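Local coordinates for antibiotic biosynthesis monooxygenase (Thermus thermophilus, PDB 1IUJ), which is of unproven function but belongs to the antibiotic biosynthesis monooxygenase family, binds zinc in the crystal and may act as a monooxygenase, at residues 5-10 / 47-52; 15-20 / 79-84; 39-44 / 51-56; 9-14 / 85-90. One frame throughout, in Å; residues are numbered along the deposited sequence.

Contact 1 of 4, residues 5-10 / 47-52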
loop_
_atom_site.group_PDB
_atom_site.type_symbol
_atom_site.label_atom_id
_atom_site.label_comp_id
_atom_site.label_asym_id
_atom_site.label_seq_id
_atom_site.Cartn_x
_atom_site.Cartn_y
_atom_site.Cartn_z
ATOM N N MET B 5 -0.749 -4.814 -4.445
ATOM C CA MET B 5 -0.860 -5.093 -3.015
ATOM C C MET B 5 -1.530 -6.441 -2.856
ATOM O O MET B 5 -2.683 -6.621 -3.231
ATOM C CB MET B 5 -1.658 -4.000 -2.302
ATOM C CG MET B 5 -0.984 -2.672 -2.362
ATOM S SD MET B 5 -1.814 -1.522 -1.265
ATOM C CE MET B 5 -0.946 -0.120 -1.738
ATOM N N ASN B 6 -0.787 -7.408 -2.317
ATOM C CA ASN B 6 -1.321 -8.746 -2.129
ATOM C C ASN B 6 -1.663 -8.852 -0.672
ATOM O O ASN B 6 -0.752 -8.823 0.180
ATOM C CB ASN B 6 -0.264 -9.757 -2.513
ATOM C CG ASN B 6 -0.838 -11.148 -2.824
ATOM O OD1 ASN B 6 -0.066 -12.084 -3.112
ATOM N ND2 ASN B 6 -2.147 -11.297 -2.785
ATOM N N ARG B 7 -2.960 -8.912 -0.389
ATOM C CA ARG B 7 -3.460 -8.979 0.994
ATOM C C ARG B 7 -3.585 -10.437 1.401
ATOM O O ARG B 7 -4.361 -11.194 0.815
ATOM C CB ARG B 7 -4.818 -8.263 1.100
ATOM C CG ARG B 7 -4.811 -6.802 0.553
ATOM C CD ARG B 7 -6.205 -6.228 0.455
ATOM N NE ARG B 7 -6.911 -6.191 1.734
ATOM C CZ ARG B 7 -6.698 -5.264 2.670
ATOM N NH1 ARG B 7 -5.806 -4.297 2.479
ATOM N NH2 ARG B 7 -7.385 -5.307 3.805
ATOM N N ILE B 8 -2.796 -10.831 2.402
ATOM C CA ILE B 8 -2.650 -12.236 2.771
ATOM C C ILE B 8 -3.055 -12.369 4.228
ATOM O O ILE B 8 -2.351 -11.856 5.107
ATOM C CB ILE B 8 -1.205 -12.694 2.508
ATOM C CG1 ILE B 8 -0.886 -12.557 0.998
ATOM C CG2 ILE B 8 -1.000 -14.131 3.027
ATOM C CD1 ILE B 8 0.578 -12.570 0.684
ATOM N N PRO B 9 -4.188 -13.031 4.498
ATOM C CA PRO B 9 -4.711 -13.133 5.852
ATOM C C PRO B 9 -4.049 -14.282 6.594
ATOM O O PRO B 9 -4.675 -15.325 6.830
ATOM C CB PRO B 9 -6.215 -13.400 5.625
ATOM C CG PRO B 9 -6.241 -14.171 4.345
ATOM C CD PRO B 9 -5.067 -13.700 3.519
ATOM N N VAL B 10 -2.801 -14.072 6.976
ATOM C CA VAL B 10 -2.063 -15.073 7.776
ATOM C C VAL B 10 -2.309 -14.900 9.259
ATOM O O VAL B 10 -2.250 -13.778 9.790
ATOM C CB VAL B 10 -0.550 -15.081 7.435
ATOM C CG1 VAL B 10 0.098 -13.750 7.722
ATOM C CG2 VAL B 10 0.189 -16.200 8.173
ATOM N N GLY B 47 -5.534 -9.425 13.435
ATOM C CA GLY B 47 -6.721 -9.929 12.772
ATOM C C GLY B 47 -6.878 -9.455 11.337
ATOM O O GLY B 47 -7.715 -9.978 10.596
ATOM N N ASP B 48 -6.077 -8.455 10.964
ATOM C CA ASP B 48 -6.062 -7.893 9.607
ATOM C C ASP B 48 -4.942 -8.529 8.793
ATOM O O ASP B 48 -3.997 -9.098 9.364
ATOM C CB ASP B 48 -5.861 -6.379 9.651
ATOM C CG ASP B 48 -7.014 -5.673 10.316
ATOM O OD1 ASP B 48 -8.182 -6.084 10.077
ATOM O OD2 ASP B 48 -6.831 -4.702 11.085
ATOM N N PRO B 49 -5.055 -8.479 7.470
ATOM C CA PRO B 49 -4.056 -9.145 6.623
ATOM C C PRO B 49 -2.705 -8.420 6.525
ATOM O O PRO B 49 -2.628 -7.193 6.568
ATOM C CB PRO B 49 -4.748 -9.164 5.261
ATOM C CG PRO B 49 -5.572 -7.867 5.281
ATOM C CD PRO B 49 -6.128 -7.862 6.664
ATOM N N TYR B 50 -1.640 -9.209 6.358
ATOM C CA TYR B 50 -0.369 -8.669 5.849
ATOM C C TYR B 50 -0.615 -8.099 4.453
ATOM O O TYR B 50 -1.526 -8.563 3.754
ATOM C CB TYR B 50 0.684 -9.804 5.744
ATOM C CG TYR B 50 1.521 -10.027 6.994
ATOM C CD1 TYR B 50 0.982 -10.643 8.121
ATOM C CD2 TYR B 50 2.850 -9.617 7.031
ATOM C CE1 TYR B 50 1.782 -10.860 9.266
ATOM C CE2 TYR B 50 3.655 -9.819 8.174
ATOM C CZ TYR B 50 3.097 -10.428 9.268
ATOM O OH TYR B 50 3.894 -10.599 10.403
ATOM N N VAL B 51 0.185 -7.110 4.077
ATOM C CA VAL B 51 0.237 -6.638 2.676
ATOM C C VAL B 51 1.621 -6.765 2.097
ATOM O O VAL B 51 2.580 -6.243 2.631
ATOM C CB VAL B 51 -0.334 -5.190 2.505
ATOM C CG1 VAL B 51 -0.127 -4.688 1.083
ATOM C CG2 VAL B 51 -1.805 -5.192 2.811
ATOM N N VAL B 52 1.728 -7.452 0.957
ATOM C CA VAL B 52 2.987 -7.463 0.224
ATOM C C VAL B 52 2.786 -6.433 -0.880
ATOM O O VAL B 52 1.924 -6.602 -1.780
ATOM C CB VAL B 52 3.301 -8.818 -0.378
ATOM C CG1 VAL B 52 4.540 -8.699 -1.277
ATOM C CG2 VAL B 52 3.433 -9.918 0.703
HETATM O O HOH W 1 -2.634 -11.305 8.681
#
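N6 and V52 form one hydrogen-bonded pair, and I8 and Y50 the next, between antiparallel neighbours of the ferredoxin-like sheet in this dimeric alpha/beta-barrel family. The N6-V52 end is the regular one: N6 N reaches V52 O at 2.9 Å with an N-H...O angle of 169°, and V52 N returns an equally short bond to N6 O. Toward the loops the pairing slackens: Y50 N meets I8 O in a weak, bent bond of 125°, and P9, centre of an inverse gamma turn, takes the chain out of the strand. Here water 1 bridges the two backbones, donating to V10 O and D48 O. I8, Y50 and V52 pack beneath helix 15-29; I8 CD1 lies 3.9 Å from V52 CG2, and Y50 OH bonds to E19. On the same face the N6 side chain lies about 4 Å from a bound zinc ion. The opposite face, with R7 and V51, meets the second subunit. The R7 chain kinks at chi3, which brings one guanidinium face over P49, R7 NH2 standing 3.5 Å from P49 CG, while NH1 salt-bridges E93 of the second subunit. V10 CG1, held between backbone N and carbonyl carbon (chi1 61°), sits 3.3 Å from Y50 CD1.

Contact 2 of 4, residues 15-20 / 79-84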
loop_
_atom_site.group_PDB
_atom_site.type_symbol
_atom_site.label_atom_id
_atom_site.label_comp_id
_atom_site.label_asym_id
_atom_site.label_seq_id
_atom_site.Cartn_x
_atom_site.Cartn_y
_atom_site.Cartn_z
ATOM N N ALA B 15 2.912 -15.926 11.554
ATOM C CA ALA B 15 3.481 -14.673 11.067
ATOM C C ALA B 15 4.998 -14.745 10.834
ATOM O O ALA B 15 5.489 -14.312 9.797
ATOM C CB ALA B 15 3.139 -13.536 12.028
ATOM N N GLU B 16 5.739 -15.284 11.804
ATOM C CA GLU B 16 7.180 -15.451 11.649
ATOM C C GLU B 16 7.581 -16.363 10.469
ATOM O O GLU B 16 8.485 -16.039 9.679
ATOM C CB GLU B 16 7.796 -15.914 12.980
ATOM C CG GLU B 16 9.272 -16.261 12.904
ATOM C CD GLU B 16 9.832 -16.747 14.236
ATOM O OE1 GLU B 16 9.034 -17.056 15.154
ATOM O OE2 GLU B 16 11.077 -16.815 14.362
ATOM N N GLN B 17 6.910 -17.505 10.341
ATOM C CA GLN B 17 7.191 -18.405 9.250
ATOM C C GLN B 17 6.844 -17.755 7.909
ATOM O O GLN B 17 7.599 -17.911 6.943
ATOM C CB GLN B 17 6.455 -19.735 9.414
ATOM C CG GLN B 17 6.998 -20.812 8.497
ATOM C CD GLN B 17 6.031 -21.951 8.283
ATOM O OE1 GLN B 17 5.148 -22.182 9.103
ATOM N NE2 GLN B 17 6.185 -22.656 7.166
ATOM N N PHE B 18 5.720 -17.027 7.873
ATOM C CA PHE B 18 5.317 -16.289 6.683
ATOM C C PHE B 18 6.407 -15.289 6.315
ATOM O O PHE B 18 6.816 -15.217 5.164
ATOM C CB PHE B 18 3.982 -15.560 6.915
ATOM C CG PHE B 18 3.618 -14.626 5.811
ATOM C CD1 PHE B 18 2.962 -15.103 4.703
ATOM C CD2 PHE B 18 3.972 -13.267 5.866
ATOM C CE1 PHE B 18 2.628 -14.260 3.654
ATOM C CE2 PHE B 18 3.655 -12.406 4.832
ATOM C CZ PHE B 18 2.975 -12.908 3.712
ATOM N N GLU B 19 6.887 -14.527 7.296
ATOM C CA GLU B 19 7.923 -13.529 7.020
ATOM C C GLU B 19 9.223 -14.165 6.504
ATOM O O GLU B 19 9.852 -13.638 5.580
ATOM C CB GLU B 19 8.182 -12.663 8.261
ATOM C CG GLU B 19 7.060 -11.665 8.554
ATOM C CD GLU B 19 7.376 -10.725 9.699
ATOM O OE1 GLU B 19 8.578 -10.467 9.975
ATOM O OE2 GLU B 19 6.416 -10.221 10.311
ATOM N N GLU B 20 9.588 -15.302 7.106
ATOM C CA GLU B 20 10.822 -16.031 6.789
ATOM C C GLU B 20 10.692 -16.555 5.377
ATOM O O GLU B 20 11.606 -16.408 4.565
ATOM C CB GLU B 20 11.005 -17.208 7.767
ATOM C CG GLU B 20 12.421 -17.428 8.308
ATOM C CD GLU B 20 12.468 -18.331 9.558
ATOM O OE1 GLU B 20 13.547 -18.921 9.853
ATOM O OE2 GLU B 20 11.430 -18.474 10.252
ATOM N N GLY B 79 3.576 -22.514 -0.260
ATOM C CA GLY B 79 3.541 -23.932 -0.534
ATOM C C GLY B 79 3.903 -24.638 0.765
ATOM O O GLY B 79 3.275 -25.641 1.116
ATOM N N THR B 80 4.903 -24.114 1.479
ATOM C CA THR B 80 5.338 -24.721 2.744
ATOM C C THR B 80 4.445 -24.306 3.906
ATOM O O THR B 80 4.371 -25.021 4.909
ATOM C CB THR B 80 6.845 -24.452 3.095
ATOM O OG1 THR B 80 7.078 -23.051 3.288
ATOM C CG2 THR B 80 7.780 -24.820 1.946
ATOM N N LEU B 81 3.786 -23.150 3.784
ATOM C CA LEU B 81 2.808 -22.730 4.786
ATOM C C LEU B 81 1.527 -23.549 4.642
ATOM O O LEU B 81 0.910 -23.572 3.570
ATOM C CB LEU B 81 2.490 -21.234 4.662
ATOM C CG LEU B 81 3.259 -20.167 5.453
ATOM C CD1 LEU B 81 3.179 -20.373 6.959
ATOM C CD2 LEU B 81 4.716 -20.010 5.001
ATOM N N PRO B 82 1.107 -24.207 5.719
ATOM C CA PRO B 82 -0.115 -25.022 5.687
ATOM C C PRO B 82 -1.367 -24.209 5.340
ATOM O O PRO B 82 -1.426 -23.023 5.659
ATOM C CB PRO B 82 -0.212 -25.564 7.118
ATOM C CG PRO B 82 0.616 -24.646 7.932
ATOM C CD PRO B 82 1.757 -24.226 7.045
ATOM N N LYS B 83 -2.354 -24.832 4.695
ATOM C CA LYS B 83 -3.617 -24.135 4.398
ATOM C C LYS B 83 -4.216 -23.499 5.650
ATOM O O LYS B 83 -4.845 -22.440 5.597
ATOM C CB LYS B 83 -4.637 -25.076 3.755
ATOM C CG LYS B 83 -5.276 -24.504 2.495
ATOM C CD LYS B 83 -6.746 -24.167 2.667
ATOM C CE LYS B 83 -7.311 -23.618 1.358
ATOM N NZ LYS B 83 -8.770 -23.875 1.159
ATOM N N GLU B 84 -4.000 -24.157 6.788
ATOM C CA GLU B 84 -4.563 -23.731 8.059
ATOM C C GLU B 84 -3.990 -22.408 8.552
ATOM O O GLU B 84 -4.575 -21.784 9.429
ATOM C CB GLU B 84 -4.319 -24.814 9.112
ATOM C CG GLU B 84 -5.082 -26.112 8.857
ATOM C CD GLU B 84 -4.438 -27.038 7.840
ATOM O OE1 GLU B 84 -5.034 -28.105 7.579
ATOM O OE2 GLU B 84 -3.356 -26.717 7.294
#
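With CG anti to the backbone N (chi1 -165°) and chi2 likewise extended (-160°), Q17 stretches from helix 15-29 straight at L81, whose side chain comes from the opposite direction. The leucine fork receives the amide end: L81 CD1 lies 3.4 Å from Q17 OE1 and 3.5 Å from Q17 CD, while L81 CD2 takes the other branch, 3.7 Å from Q17 NE2. Mostly methyl groups meet the amide, and no hydrogen bond joins the two segments. Q17 NE2 does come to 3.7 Å from T80 O; T80 OG1, 4.0 Å from Q17 NE2, is bonded to R77 O. The contact is the place where the long connection between helix 69-74 and strand 91-100 folds back on the first turns of the first helix of this ferredoxin-like chain, covering a modest 182 Å². Its depth changes across a few residues. Q17 and T80 lie toward the surface, whereas L81 is buried and its CD2 approaches the helix backbone, 4.1 Å from F18 CA. The F18 ring turns toward the sheet, meeting Y50 and V10, and L81 is also packed by Y14 and F86. P82 CD stands 4.5 Å from Q17 OE1.

Contact 3 of 4, residues 39-44 / 51-56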
loop_
_atom_site.group_PDB
_atom_site.type_symbol
_atom_site.label_atom_id
_atom_site.label_comp_id
_atom_site.label_asym_id
_atom_site.label_seq_id
_atom_site.Cartn_x
_atom_site.Cartn_y
_atom_site.Cartn_z
ATOM N N LEU B 39 7.902 -4.276 -0.417
ATOM C CA LEU B 39 7.781 -4.102 1.036
ATOM C C LEU B 39 6.832 -5.132 1.580
ATOM O O LEU B 39 5.810 -5.439 0.953
ATOM C CB LEU B 39 7.311 -2.703 1.396
ATOM C CG LEU B 39 8.196 -1.563 0.902
ATOM C CD1 LEU B 39 7.764 -1.040 -0.476
ATOM C CD2 LEU B 39 8.211 -0.462 1.931
ATOM N N VAL B 40 7.182 -5.732 2.713
ATOM C CA VAL B 40 6.247 -6.594 3.387
ATOM C C VAL B 40 5.782 -5.856 4.638
ATOM O O VAL B 40 6.593 -5.355 5.425
ATOM C CB VAL B 40 6.875 -7.946 3.762
ATOM C CG1 VAL B 40 5.813 -8.854 4.420
ATOM C CG2 VAL B 40 7.558 -8.620 2.522
ATOM N N LEU B 41 4.471 -5.759 4.777
ATOM C CA LEU B 41 3.841 -4.870 5.763
ATOM C C LEU B 41 3.022 -5.681 6.752
ATOM O O LEU B 41 2.068 -6.359 6.391
ATOM C CB LEU B 41 2.948 -3.855 5.022
ATOM C CG LEU B 41 3.601 -2.976 3.996
ATOM C CD1 LEU B 41 2.557 -2.093 3.335
ATOM C CD2 LEU B 41 4.714 -2.101 4.583
ATOM N N ARG B 42 3.431 -5.636 8.027
ATOM C CA ARG B 42 2.709 -6.342 9.091
ATOM C C ARG B 42 1.593 -5.444 9.633
ATOM O O ARG B 42 1.871 -4.269 9.935
ATOM C CB ARG B 42 3.672 -6.673 10.249
ATOM C CG ARG B 42 3.044 -7.495 11.385
ATOM C CD ARG B 42 3.997 -7.715 12.551
ATOM N NE ARG B 42 4.456 -6.445 13.089
ATOM C CZ ARG B 42 5.652 -6.253 13.639
ATOM N NH1 ARG B 42 6.516 -7.264 13.760
ATOM N NH2 ARG B 42 5.982 -5.047 14.080
ATOM N N PRO B 43 0.374 -5.965 9.770
ATOM C CA PRO B 43 -0.762 -5.149 10.214
ATOM C C PRO B 43 -0.603 -4.752 11.673
ATOM O O PRO B 43 -0.042 -5.503 12.461
ATOM C CB PRO B 43 -1.956 -6.082 10.032
ATOM C CG PRO B 43 -1.353 -7.513 10.235
ATOM C CD PRO B 43 -0.019 -7.381 9.542
ATOM N N LYS B 44 -1.103 -3.582 12.032
ATOM C CA LYS B 44 -1.130 -3.178 13.438
ATOM C C LYS B 44 -1.965 -4.148 14.289
ATOM O O LYS B 44 -1.564 -4.502 15.430
ATOM C CB LYS B 44 -1.660 -1.732 13.562
ATOM C CG LYS B 44 -1.580 -1.163 14.982
ATOM C CD LYS B 44 -0.536 -0.040 15.098
ATOM C CE LYS B 44 0.877 -0.540 15.392
ATOM N NZ LYS B 44 1.652 -0.812 14.129
ATOM N N VAL B 51 0.185 -7.110 4.077
ATOM C CA VAL B 51 0.237 -6.638 2.676
ATOM C C VAL B 51 1.621 -6.765 2.097
ATOM O O VAL B 51 2.580 -6.243 2.631
ATOM C CB VAL B 51 -0.334 -5.190 2.505
ATOM C CG1 VAL B 51 -0.127 -4.688 1.083
ATOM C CG2 VAL B 51 -1.805 -5.192 2.811
ATOM N N VAL B 52 1.728 -7.452 0.957
ATOM C CA VAL B 52 2.987 -7.463 0.224
ATOM C C VAL B 52 2.786 -6.433 -0.880
ATOM O O VAL B 52 1.924 -6.602 -1.780
ATOM C CB VAL B 52 3.301 -8.818 -0.378
ATOM C CG1 VAL B 52 4.540 -8.699 -1.277
ATOM C CG2 VAL B 52 3.433 -9.918 0.703
ATOM N N MET B 53 3.591 -5.383 -0.829
ATOM C CA MET B 53 3.424 -4.267 -1.748
ATOM C C MET B 53 4.609 -4.241 -2.683
ATOM O O MET B 53 5.764 -4.218 -2.233
ATOM C CB MET B 53 3.378 -2.945 -0.993
ATOM C CG MET B 53 3.178 -1.793 -1.935
ATOM S SD MET B 53 2.938 -0.309 -1.016
ATOM C CE MET B 53 4.457 -0.178 -0.133
ATOM N N THR B 54 4.341 -4.218 -3.976
ATOM C CA THR B 54 5.434 -4.283 -4.936
ATOM C C THR B 54 5.276 -3.199 -5.962
ATOM O O THR B 54 4.162 -2.963 -6.456
ATOM C CB THR B 54 5.461 -5.645 -5.603
ATOM O OG1 THR B 54 5.547 -6.673 -4.601
ATOM C CG2 THR B 54 6.768 -5.801 -6.460
ATOM N N LEU B 55 6.367 -2.471 -6.196
ATOM C CA LEU B 55 6.401 -1.340 -7.123
ATOM C C LEU B 55 7.110 -1.765 -8.389
ATOM O O LEU B 55 8.210 -2.317 -8.320
ATOM C CB LEU B 55 7.177 -0.171 -6.496
ATOM C CG LEU B 55 6.457 0.736 -5.500
ATOM C CD1 LEU B 55 5.928 -0.047 -4.291
ATOM C CD2 LEU B 55 7.476 1.822 -5.078
ATOM N N TRP B 56 6.476 -1.498 -9.525
ATOM C CA TRP B 56 6.981 -1.903 -10.855
ATOM C C TRP B 56 7.029 -0.711 -11.803
ATOM O O TRP B 56 6.226 0.215 -11.696
ATOM C CB TRP B 56 5.986 -2.928 -11.442
ATOM C CG TRP B 56 5.985 -4.275 -10.719
ATOM C CD1 TRP B 56 5.065 -4.748 -9.823
ATOM C CD2 TRP B 56 6.924 -5.329 -10.922
ATOM N NE1 TRP B 56 5.412 -6.014 -9.408
ATOM C CE2 TRP B 56 6.542 -6.403 -10.086
ATOM C CE3 TRP B 56 8.062 -5.474 -11.729
ATOM C CZ2 TRP B 56 7.276 -7.597 -10.018
ATOM C CZ3 TRP B 56 8.789 -6.665 -11.659
ATOM C CH2 TRP B 56 8.384 -7.704 -10.826
#
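This is the antiparallel pairing of a beta hairpin, strands 35-43 and 50-56, at the buried middle of the chain. The short axes approach to 4.8 Å with their directions 154° apart, and the register alternates: L39 with M53 and L41 with V51 are hydrogen-bonded pairs, V40 with V52 is a non-hydrogen-bonded one. L39 N to M53 O and M53 N to L39 O are both 2.8 Å and nearly linear, whereas L41 N to V51 O is bent to 144° at the hydrogen. On the face carrying L39, L41, V51 and M53, the M53 side chain leaves with CG anti to the backbone N and turns at chi3 (61°), which swings its methyl across to the neighbouring strand. L39 lies alongside, pointing the same way, and its CD1 meets M53 CE at 3.4 Å, tighter than usual for two carbons. L41 CB lies 3.4 Å from V51 O, the acceptor of L41 N. From that face L41 meets M5 of the second subunit, and M53 meets M53 of the second subunit. Strand 35-43, outermost in its own chain, pairs antiparallel with a strand of that subunit, so the sheet continues across the interface. Strand 50-56 is flanked on its other edge by strand 2-8, while V40 and V52 lie under F22 of helix 15-29.

Contact 4 of 4, residues 9-14 / 85-90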
loop_
_atom_site.group_PDB
_atom_site.type_symbol
_atom_site.label_atom_id
_atom_site.label_comp_id
_atom_site.label_asym_id
_atom_site.label_seq_id
_atom_site.Cartn_x
_atom_site.Cartn_y
_atom_site.Cartn_z
ATOM N N PRO B 9 -4.188 -13.031 4.498
ATOM C CA PRO B 9 -4.711 -13.133 5.852
ATOM C C PRO B 9 -4.049 -14.282 6.594
ATOM O O PRO B 9 -4.675 -15.325 6.830
ATOM C CB PRO B 9 -6.215 -13.400 5.625
ATOM C CG PRO B 9 -6.241 -14.171 4.345
ATOM C CD PRO B 9 -5.067 -13.700 3.519
ATOM N N VAL B 10 -2.801 -14.072 6.976
ATOM C CA VAL B 10 -2.063 -15.073 7.776
ATOM C C VAL B 10 -2.309 -14.900 9.259
ATOM O O VAL B 10 -2.250 -13.778 9.790
ATOM C CB VAL B 10 -0.550 -15.081 7.435
ATOM C CG1 VAL B 10 0.098 -13.750 7.722
ATOM C CG2 VAL B 10 0.189 -16.200 8.173
ATOM N N ARG B 11 -2.598 -16.018 9.925
ATOM C CA ARG B 11 -2.811 -16.053 11.379
ATOM C C ARG B 11 -1.522 -15.668 12.130
ATOM O O ARG B 11 -0.406 -15.933 11.654
ATOM C CB ARG B 11 -3.292 -17.460 11.776
ATOM C CG ARG B 11 -4.675 -17.871 11.251
ATOM C CD ARG B 11 -5.186 -19.160 11.899
ATOM N NE ARG B 11 -5.717 -20.152 10.953
ATOM C CZ ARG B 11 -6.776 -20.942 11.196
ATOM N NH1 ARG B 11 -7.182 -21.826 10.285
ATOM N NH2 ARG B 11 -7.442 -20.845 12.343
ATOM N N PRO B 12 -1.651 -15.008 13.286
ATOM C CA PRO B 12 -0.486 -14.538 14.037
ATOM C C PRO B 12 0.464 -15.673 14.414
ATOM O O PRO B 12 1.663 -15.448 14.471
ATOM C CB PRO B 12 -1.082 -13.902 15.303
ATOM C CG PRO B 12 -2.501 -14.284 15.351
ATOM C CD PRO B 12 -2.924 -14.668 13.940
ATOM N N GLU B 13 -0.072 -16.867 14.606
ATOM C CA GLU B 13 0.754 -18.015 14.978
ATOM C C GLU B 13 1.806 -18.343 13.911
ATOM O O GLU B 13 2.853 -18.918 14.232
ATOM C CB GLU B 13 -0.109 -19.242 15.226
ATOM C CG GLU B 13 -0.907 -19.178 16.524
ATOM C CD GLU B 13 -2.189 -18.378 16.405
ATOM O OE1 GLU B 13 -2.540 -17.961 15.284
ATOM O OE2 GLU B 13 -2.859 -18.176 17.448
ATOM N N TYR B 14 1.510 -17.972 12.667
ATOM C CA TYR B 14 2.347 -18.292 11.509
ATOM C C TYR B 14 3.066 -17.081 10.902
ATOM O O TYR B 14 3.754 -17.199 9.860
ATOM C CB TYR B 14 1.508 -18.964 10.412
ATOM C CG TYR B 14 0.971 -20.311 10.812
ATOM C CD1 TYR B 14 -0.207 -20.435 11.555
ATOM C CD2 TYR B 14 1.663 -21.460 10.483
ATOM C CE1 TYR B 14 -0.712 -21.659 11.920
ATOM C CE2 TYR B 14 1.176 -22.709 10.848
ATOM C CZ TYR B 14 0.020 -22.811 11.575
ATOM O OH TYR B 14 -0.448 -24.046 11.939
ATOM N N ALA B 85 -2.851 -21.999 8.001
ATOM C CA ALA B 85 -2.186 -20.769 8.407
ATOM C C ALA B 85 -3.017 -19.533 8.037
ATOM O O ALA B 85 -2.794 -18.465 8.582
ATOM C CB ALA B 85 -0.806 -20.659 7.778
ATOM N N PHE B 86 -3.947 -19.704 7.114
ATOM C CA PHE B 86 -4.655 -18.555 6.533
ATOM C C PHE B 86 -6.140 -18.534 6.837
ATOM O O PHE B 86 -6.798 -19.593 6.870
ATOM C CB PHE B 86 -4.415 -18.519 5.029
ATOM C CG PHE B 86 -2.959 -18.608 4.646
ATOM C CD1 PHE B 86 -2.157 -17.474 4.623
ATOM C CD2 PHE B 86 -2.387 -19.847 4.325
ATOM C CE1 PHE B 86 -0.807 -17.541 4.272
ATOM C CE2 PHE B 86 -1.041 -19.942 3.998
ATOM C CZ PHE B 86 -0.230 -18.790 3.962
ATOM N N LEU B 87 -6.697 -17.343 7.045
ATOM C CA LEU B 87 -8.136 -17.255 7.274
ATOM C C LEU B 87 -9.005 -17.335 6.014
ATOM O O LEU B 87 -10.228 -17.498 6.104
ATOM C CB LEU B 87 -8.488 -15.981 8.030
ATOM C CG LEU B 87 -7.911 -15.639 9.390
ATOM C CD1 LEU B 87 -8.418 -14.258 9.787
ATOM C CD2 LEU B 87 -8.247 -16.667 10.469
ATOM N N GLY B 88 -8.374 -17.241 4.854
ATOM C CA GLY B 88 -9.066 -17.089 3.588
ATOM C C GLY B 88 -8.091 -16.949 2.437
ATOM O O GLY B 88 -6.877 -17.008 2.659
ATOM N N PRO B 89 -8.601 -16.750 1.217
ATOM C CA PRO B 89 -7.742 -16.542 0.050
ATOM C C PRO B 89 -7.054 -15.196 0.148
ATOM O O PRO B 89 -7.517 -14.297 0.868
ATOM C CB PRO B 89 -8.730 -16.547 -1.138
ATOM C CG PRO B 89 -10.035 -16.215 -0.555
ATOM C CD PRO B 89 -10.036 -16.729 0.864
ATOM N N ASN B 90 -5.947 -15.076 -0.561
ATOM C CA ASN B 90 -5.293 -13.795 -0.686
ATOM C C ASN B 90 -6.186 -12.936 -1.542
ATOM O O ASN B 90 -6.992 -13.450 -2.323
ATOM C CB ASN B 90 -3.934 -13.982 -1.299
ATOM C CG ASN B 90 -3.058 -14.877 -0.441
ATOM O OD1 ASN B 90 -3.252 -14.959 0.782
ATOM N ND2 ASN B 90 -2.126 -15.570 -1.065
#
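R11 and L87 meet beside a short backbone pairing of two hydrogen bonds. R11 CB starts 3.4 Å from A85 O. R11 CG, set anti to the carbonyl carbon (chi1 -66°), is 3.3 Å from A85 O and 3.8 Å from L87 CD2. R11 CD touches the same two more loosely, 4.1 Å from A85 O and 4.2 Å from L87 CD2. The chain then bends at chi3, and the guanidinium comes to lie with L87 CD2 over one face and A85 C near its edge; NE lies very close to E84 O, a weak bond whose shortness makes it doubtful, and R11 NH1 stands 4.1 Å from F86 O. The backbone supplies the firm part: R11 N to A85 O is 2.8 Å and almost straight at 176°, and L87 N binds P9 O. These two bonds flank the single bridge of V10 and F86. Beyond the R11 end, the A85 methyl sits over one face of the Y14 ring, its CB 3.8 Å from the centroid and 20° off the normal, a CH-pi contact. At the far end P9 CG touches G88 O, and P9 CD approaches N90 OD1. The pairing joins the connection after strand 2-8 to the one before strand 91-100, and so prolongs the contact of these neighbouring antiparallel strands of the ferredoxin-like fold beyond the regular sheet.

In the fold
Contacts 1 and 3 share strand 50-56, bonded along one edge to strand 2-8 and along the other to strand 35-43; their centres are 8 Å apart, and both touch the second subunit. Contacts 1 and 4, also 8 Å apart, share P9 and V10 at the end of segment 5-10. Contact 2 lies 8 Å from contact 4, 16 Å from contact 3 and 12 Å from contact 1, to which Y50 and E19 link it. Along the chain, contact 4 spans contact 2, which spans contact 3, while the segments of contacts 1 and 2 alternate; the connection before strand 91-100 thus returns to the start of the first helix and the end of the first strand.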